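TRAP dicarboxylate transporter-DctP subunit (Desulfovibrio salexigens, PDB 4N6D) probably binds a small organic acid in the periplasm and delivers it to a TRAP-type membrane transporter, as the solute-binding subunit. Local coordinates at residues 116-119 / 120-124; 303-306 / 307-311; 330-333 / 334-337. One frame throughout, in Å; residues are numbered along the deposited sequence.

Contact 1 of 3, residues 116-119 / 120-124; sequences SSTS and ASLAL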
loop_
_atom_site.group_PDB
_atom_site.type_symbol
_atom_site.label_atom_id
_atom_site.label_comp_id
_atom_site.label_asym_id
_atom_site.label_seq_id
_atom_site.Cartn_x
_atom_site.Cartn_y
_atom_site.Cartn_z
ATOM N N SER A 116 1.030 9.466 -3.850
ATOM C CA SER A 116 2.305 8.770 -3.996
ATOM C C SER A 116 2.491 7.794 -2.854
ATOM O O SER A 116 1.872 7.944 -1.794
ATOM C CB SER A 116 3.496 9.741 -4.035
ATOM O OG SER A 116 3.764 10.288 -2.756
ATOM N N SER A 117 3.350 6.804 -3.085
ATOM C CA SER A 117 3.730 5.840 -2.063
ATOM C C SER A 117 4.529 6.510 -0.954
ATOM O O SER A 117 4.355 6.191 0.221
ATOM C CB SER A 117 4.564 4.738 -2.703
ATOM O OG SER A 117 4.974 3.781 -1.720
ATOM N N THR A 118 5.381 7.466 -1.344
ATOM C CA THR A 118 6.233 8.155 -0.395
ATOM C C THR A 118 5.412 8.890 0.649
ATOM O O THR A 118 5.659 8.735 1.848
ATOM C CB THR A 118 7.207 9.130 -1.083
ATOM O OG1 THR A 118 8.072 8.407 -1.958
ATOM C CG2 THR A 118 8.075 9.842 -0.070
ATOM N N SER A 119 4.432 9.682 0.206
ATOM C CA SER A 119 3.656 10.469 1.126
ATOM C C SER A 119 2.738 9.604 1.978
ATOM O O SER A 119 2.565 9.854 3.152
ATOM C CB SER A 119 2.839 11.550 0.407
ATOM O OG SER A 119 1.987 10.966 -0.555
ATOM N N ALA A 120 2.164 8.567 1.381
ATOM C CA ALA A 120 1.305 7.684 2.133
ATOM C C ALA A 120 2.124 6.900 3.145
ATOM O O ALA A 120 1.656 6.660 4.252
ATOM C CB ALA A 120 0.565 6.743 1.198
ATOM N N SER A 121 3.331 6.485 2.765
ATOM C CA SER A 121 4.148 5.663 3.676
ATOM C C SER A 121 4.547 6.480 4.902
ATOM O O SER A 121 4.453 6.012 6.049
ATOM C CB SER A 121 5.411 5.146 2.979
ATOM O OG SER A 121 5.092 4.198 1.973
ATOM N N LEU A 122 5.004 7.701 4.660
ATOM C CA LEU A 122 5.453 8.535 5.758
ATOM C C LEU A 122 4.271 8.974 6.618
ATOM O O LEU A 122 4.405 9.032 7.845
ATOM C CB LEU A 122 6.235 9.743 5.255
ATOM C CG LEU A 122 7.669 9.415 4.846
ATOM C CD1 LEU A 122 8.254 10.534 4.059
ATOM C CD2 LEU A 122 8.473 9.086 6.115
ATOM N N ALA A 123 3.127 9.279 5.992
ATOM C CA ALA A 123 1.950 9.651 6.776
ATOM C C ALA A 123 1.492 8.485 7.646
ATOM O O ALA A 123 1.131 8.673 8.808
ATOM C CB ALA A 123 0.801 10.143 5.887
ATOM N N LEU A 124 1.519 7.272 7.095
ATOM C CA LEU A 124 1.131 6.083 7.857
ATOM C C LEU A 124 2.020 5.873 9.090
ATOM O O LEU A 124 1.514 5.610 10.201
ATOM C CB LEU A 124 1.155 4.855 6.947
ATOM C CG LEU A 124 0.866 3.483 7.559
ATOM C CD1 LEU A 124 -0.525 3.361 8.160
ATOM C CD2 LEU A 124 1.101 2.488 6.478
#
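Ser121 grips the carbonyl of Ser117 twice, one helical turn back. Its backbone N gives the usual helix bond to Ser117 O. Its hydroxyl gives a second bond, OG to Ser117 O at 2.8 Å. The two donors reach that oxygen from opposite faces of the carbonyl plane. OG stands above the plane, 40° out of it. The Ser121 torsion (chi1 -68°) sets OG beside its own backbone N, which turns the hydroxyl back over the preceding turn. Ser117 OG is anti to its own N (chi1 179°), yet it ends beside Ser121 OG, 3.7 Å away. The two hydroxyls meet Ala146 of strand 139-146, Ser117 OG at its O and Ser121 OG at its N.

Thr118 and Leu122 run side by side on another face of the helix. Thr118 CG2 comes to 4.2 Å from Leu122 CD1, a loose touch. Thr118 OG1 instead bonds to Asp271 of helix 249-285.

Ser116 is the N-cap residue of helix 117-131. Its carbonyl starts the ladder, with Ala120 N to Ser116 O at 3.2 Å. Ser119 OG bonds to Glu337 OE2 of helix 322-337. The hydroxyls of Ser117, Thr118, Ser119 and Ser121 therefore all find protein partners, and they tie this buried helix start to a strand and two other helices.

Contact 2 of 3, residues 303-306 / 307-311; sequences KTLP and LIEDW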
loop_
_atom_site.group_PDB
_atom_site.type_symbol
_atom_site.label_atom_id
_atom_site.label_comp_id
_atom_site.label_asym_id
_atom_site.label_seq_id
_atom_site.Cartn_x
_atom_site.Cartn_y
_atom_site.Cartn_z
ATOM N N LYS A 303 -19.437 10.180 -4.240
ATOM C CA LYS A 303 -20.022 8.854 -4.406
ATOM C C LYS A 303 -19.367 7.836 -3.507
ATOM O O LYS A 303 -19.942 6.777 -3.256
ATOM C CB LYS A 303 -19.939 8.408 -5.874
ATOM C CG LYS A 303 -20.930 9.172 -6.775
ATOM C CD LYS A 303 -20.578 9.012 -8.253
ATOM C CE LYS A 303 -21.534 9.747 -9.190
ATOM N NZ LYS A 303 -22.881 9.092 -9.322
ATOM N N THR A 304 -18.164 8.144 -3.025
ATOM C CA THR A 304 -17.413 7.166 -2.237
ATOM C C THR A 304 -17.394 7.561 -0.749
ATOM O O THR A 304 -16.837 6.861 0.080
ATOM C CB THR A 304 -15.974 6.901 -2.784
ATOM O OG1 THR A 304 -15.188 8.090 -2.776
ATOM C CG2 THR A 304 -16.017 6.343 -4.193
ATOM N N LEU A 305 -18.038 8.668 -0.411
ATOM C CA LEU A 305 -18.115 9.078 0.998
ATOM C C LEU A 305 -18.689 7.977 1.925
ATOM O O LEU A 305 -18.219 7.826 3.053
ATOM C CB LEU A 305 -18.889 10.394 1.138
ATOM C CG LEU A 305 -18.812 11.089 2.502
ATOM C CD1 LEU A 305 -17.371 11.225 3.004
ATOM C CD2 LEU A 305 -19.454 12.453 2.408
ATOM N N PRO A 306 -19.657 7.171 1.453
ATOM C CA PRO A 306 -20.135 6.059 2.294
ATOM C C PRO A 306 -19.038 5.095 2.775
ATOM O O PRO A 306 -19.194 4.493 3.848
ATOM C CB PRO A 306 -21.142 5.344 1.402
ATOM C CG PRO A 306 -21.630 6.436 0.461
ATOM C CD PRO A 306 -20.457 7.322 0.217
ATOM N N LEU A 307 -17.946 4.941 2.021
ATOM C CA LEU A 307 -16.889 4.019 2.447
ATOM C C LEU A 307 -16.192 4.608 3.674
ATOM O O LEU A 307 -15.806 3.888 4.574
ATOM C CB LEU A 307 -15.874 3.778 1.329
ATOM C CG LEU A 307 -16.479 3.101 0.101
ATOM C CD1 LEU A 307 -15.464 2.976 -1.039
ATOM C CD2 LEU A 307 -17.017 1.715 0.462
ATOM N N ILE A 308 -16.079 5.926 3.707
ATOM C CA ILE A 308 -15.467 6.615 4.828
ATOM C C ILE A 308 -16.407 6.515 6.019
ATOM O O ILE A 308 -15.995 6.245 7.161
ATOM C CB ILE A 308 -15.223 8.108 4.515
ATOM C CG1 ILE A 308 -14.460 8.289 3.205
ATOM C CG2 ILE A 308 -14.524 8.762 5.683
ATOM C CD1 ILE A 308 -13.196 7.607 3.160
ATOM N N GLU A 309 -17.699 6.710 5.762
ATOM C CA GLU A 309 -18.675 6.635 6.854
ATOM C C GLU A 309 -18.725 5.231 7.477
ATOM O O GLU A 309 -18.834 5.117 8.698
ATOM C CB GLU A 309 -20.053 7.072 6.368
ATOM C CG GLU A 309 -20.073 8.497 5.800
ATOM C CD GLU A 309 -19.676 9.579 6.801
ATOM O OE1 GLU A 309 -19.813 9.345 8.006
ATOM O OE2 GLU A 309 -19.200 10.663 6.368
ATOM N N ASP A 310 -18.618 4.186 6.649
ATOM C CA ASP A 310 -18.535 2.803 7.124
ATOM C C ASP A 310 -17.321 2.638 8.007
ATOM O O ASP A 310 -17.388 2.060 9.096
ATOM C CB ASP A 310 -18.450 1.854 5.929
ATOM C CG ASP A 310 -18.212 0.409 6.325
ATOM O OD1 ASP A 310 -19.020 -0.160 7.097
ATOM O OD2 ASP A 310 -17.210 -0.156 5.850
ATOM N N TRP A 311 -16.186 3.160 7.556
ATOM C CA TRP A 311 -14.970 3.010 8.341
ATOM C C TRP A 311 -15.106 3.702 9.696
ATOM O O TRP A 311 -14.700 3.162 10.725
ATOM C CB TRP A 311 -13.732 3.535 7.574
ATOM C CG TRP A 311 -12.509 3.450 8.431
ATOM C CD1 TRP A 311 -11.677 2.376 8.570
ATOM C CD2 TRP A 311 -12.020 4.450 9.317
ATOM N NE1 TRP A 311 -10.702 2.653 9.487
ATOM C CE2 TRP A 311 -10.881 3.927 9.957
ATOM C CE3 TRP A 311 -12.424 5.750 9.616
ATOM C CZ2 TRP A 311 -10.156 4.652 10.897
ATOM C CZ3 TRP A 311 -11.700 6.473 10.543
ATOM C CH2 TRP A 311 -10.580 5.927 11.174
#
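The carboxylate of Glu309 meets the side chain of Leu305, one helical turn back. Glu309 OE2 lies 3.9 Å from both Leu305 CG and Leu305 CD1, a van der Waals touch of a carboxylate oxygen on a leucine branch. The Glu309 chain is bent at chi2 (-61°), which folds the carboxylate back toward the preceding turn. Its OE1 forms a salt bridge with Lys312.

Leu305 also meets Ile308, and these two side chains cross at about a right angle. Leu305 CD1 comes to 4.1 Å from Ile308 CB. Leu305 reaches there with CG anti to its backbone N (chi1 -168°).

This is a proline kink within helix 294-317. Pro306 has no N-H, so its N makes no bond to the turn before. Near the kink Thr304 O accepts from Leu307 N, three residues on, at 2.9 Å. That donor sits above the carbonyl plane, 48° out of it. Ile308 N lies 3.8 Å from Thr304 O and bonds weakly to Leu305 O. Regular four-residue spacing follows: Glu309 N bonds to Leu305 O at 3.0 Å, and Asp310 N bonds to Pro306 O at 2.9 Å.

Leu307 packs on Ile174 and Ile178 of helix 173-181. Ile308 touches Leu326 of helix 322-337 and Leu110 of a loop. Asp310 forms a salt bridge with Lys314.

Contact 3 of 3, residues 330-333 / 334-337; sequences EELR and IKYE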
loop_
_atom_site.group_PDB
_atom_site.type_symbol
_atom_site.label_atom_id
_atom_site.label_comp_id
_atom_site.label_asym_id
_atom_site.label_seq_id
_atom_site.Cartn_x
_atom_site.Cartn_y
_atom_site.Cartn_z
ATOM N N GLU A 330 -5.310 13.918 7.038
ATOM C CA GLU A 330 -5.233 14.987 6.025
ATOM C C GLU A 330 -4.085 15.951 6.346
ATOM O O GLU A 330 -3.403 16.461 5.448
ATOM C CB GLU A 330 -6.561 15.743 5.904
ATOM C CG GLU A 330 -6.528 16.979 4.992
ATOM C CD GLU A 330 -6.348 16.687 3.504
ATOM O OE1 GLU A 330 -6.264 15.512 3.088
ATOM O OE2 GLU A 330 -6.327 17.670 2.741
ATOM N N GLU A 331 -3.893 16.226 7.627
ATOM C CA GLU A 331 -2.798 17.093 8.038
ATOM C C GLU A 331 -1.472 16.477 7.584
ATOM O O GLU A 331 -0.604 17.180 7.068
ATOM C CB GLU A 331 -2.814 17.318 9.554
ATOM C CG GLU A 331 -1.610 18.130 10.082
ATOM C CD GLU A 331 -1.651 18.411 11.568
ATOM O OE1 GLU A 331 -2.410 17.736 12.293
ATOM O OE2 GLU A 331 -0.925 19.339 12.016
ATOM N N LEU A 332 -1.324 15.170 7.773
ATOM C CA LEU A 332 -0.118 14.462 7.364
ATOM C C LEU A 332 0.024 14.411 5.840
ATOM O O LEU A 332 1.139 14.523 5.320
ATOM C CB LEU A 332 -0.097 13.052 7.969
ATOM C CG LEU A 332 0.061 13.060 9.490
ATOM C CD1 LEU A 332 -0.230 11.672 10.031
ATOM C CD2 LEU A 332 1.465 13.497 9.896
ATOM N N ARG A 333 -1.084 14.247 5.117
ATOM C CA ARG A 333 -1.028 14.266 3.661
ATOM C C ARG A 333 -0.451 15.605 3.160
ATOM O O ARG A 333 0.434 15.653 2.300
ATOM C CB ARG A 333 -2.431 14.061 3.047
ATOM C CG ARG A 333 -2.374 13.837 1.520
ATOM C CD ARG A 333 -3.742 13.813 0.851
ATOM N NE ARG A 333 -4.383 15.107 0.962
ATOM C CZ ARG A 333 -4.106 16.158 0.203
ATOM N NH1 ARG A 333 -3.218 16.081 -0.783
ATOM N NH2 ARG A 333 -4.743 17.298 0.421
ATOM N N ILE A 334 -1.002 16.697 3.680
ATOM C CA ILE A 334 -0.515 18.010 3.289
ATOM C C ILE A 334 0.969 18.178 3.660
ATOM O O ILE A 334 1.748 18.787 2.915
ATOM C CB ILE A 334 -1.372 19.109 3.914
ATOM C CG1 ILE A 334 -2.777 19.033 3.346
ATOM C CG2 ILE A 334 -0.803 20.494 3.591
ATOM C CD1 ILE A 334 -3.789 19.923 4.057
ATOM N N LYS A 335 1.362 17.685 4.823
ATOM C CA LYS A 335 2.769 17.780 5.220
ATOM C C LYS A 335 3.707 17.161 4.166
ATOM O O LYS A 335 4.790 17.687 3.893
ATOM C CB LYS A 335 2.971 17.062 6.564
ATOM C CG LYS A 335 4.400 17.019 7.089
ATOM C CD LYS A 335 4.376 16.246 8.422
ATOM C CE LYS A 335 5.736 16.066 9.064
ATOM N NZ LYS A 335 5.572 15.132 10.243
ATOM N N TYR A 336 3.302 16.040 3.586
ATOM C CA TYR A 336 4.188 15.289 2.706
ATOM C C TYR A 336 3.947 15.531 1.227
ATOM O O TYR A 336 4.819 15.211 0.396
ATOM C CB TYR A 336 4.130 13.782 3.050
ATOM C CG TYR A 336 4.775 13.516 4.389
ATOM C CD1 TYR A 336 6.122 13.738 4.575
ATOM C CD2 TYR A 336 4.039 13.060 5.474
ATOM C CE1 TYR A 336 6.717 13.542 5.802
ATOM C CE2 TYR A 336 4.624 12.859 6.710
ATOM C CZ TYR A 336 5.972 13.096 6.866
ATOM O OH TYR A 336 6.570 12.890 8.085
ATOM N N GLU A 337 2.795 16.124 0.894
ATOM C CA GLU A 337 2.435 16.374 -0.505
ATOM C C GLU A 337 2.210 17.824 -0.799
ATOM O O GLU A 337 2.559 18.288 -1.876
ATOM C CB GLU A 337 1.118 15.702 -0.911
ATOM C CG GLU A 337 1.022 14.271 -0.626
ATOM C CD GLU A 337 -0.121 13.570 -1.352
ATOM O OE1 GLU A 337 -1.003 14.215 -1.973
ATOM O OE2 GLU A 337 -0.109 12.334 -1.294
#
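Arg333 joins two acidic side chains, Glu337 one turn ahead and Glu330 one turn behind. This is the close-knit part of the contact. Arg333 NH1 meets Glu337 OE1 at 3.1 Å, at the edge of the guanidinium and nearly in its plane. The carboxylate is turned almost square to it, the two planes standing 82° apart, and the oxygen is met from above its own carboxylate plane. Glu330 is held side-on by two nitrogens. Arg333 NE reaches Glu330 OE1 at 2.9 Å in a nearly straight bond, and Arg333 NH2 reaches Glu330 OE2 at 2.8 Å on the syn side. The arginine chain starts out extended and bends at chi3 (65°), which brings its edge round to both acids. Glu337 N also bonds to Arg333 O, at 2.8 Å. Ile334, though exposed, lies against this network: it crosses Glu330 obliquely, its CD1 at 3.6 Å from Glu330 OE2, and its CG1 comes near Arg333 NH2.

Tyr336 lies on the side of the helix that faces helix 117-131. Its CD2 comes to 3.3 Å from Leu332 O. Lys335 CG sits over one face of the ring, 4.1 Å above its plane. Tyr336 OH and Lys335 NZ both pair with Asp126, and Leu332 packs on Ala123.

The loose side is at Glu331. It is exposed and points away from the next turn, and its side chain comes no nearer to 334-337 than 5.9 Å.

Glu337 OE1 has a second cation in Lys339, while its OE2 accepts from the backbone N of Thr115. The carboxylates of Glu330 and Glu337 thus share one arginine and a lysine, which would probably keep them ionised.

In the fold
Contact 1 is buried, while contacts 2 and 3 lie at the surface. Each sits within a single helix. Contacts 1 and 3 touch, with centres 9 Å apart: helix 322-337 packs on the start of helix 117-131, Tyr336 lying on Ser119 and Leu122. Contact 2 stands about 10 Å from either at the nearest atoms. Its helix still meets helix 322-337, which follows it in the chain, through Ile308 and Trp311. Chemistry follows place: hydroxyls paired within the protein in contact 1, a proline kink with apolar touches in contact 2, and a salt-bridge network in contact 3.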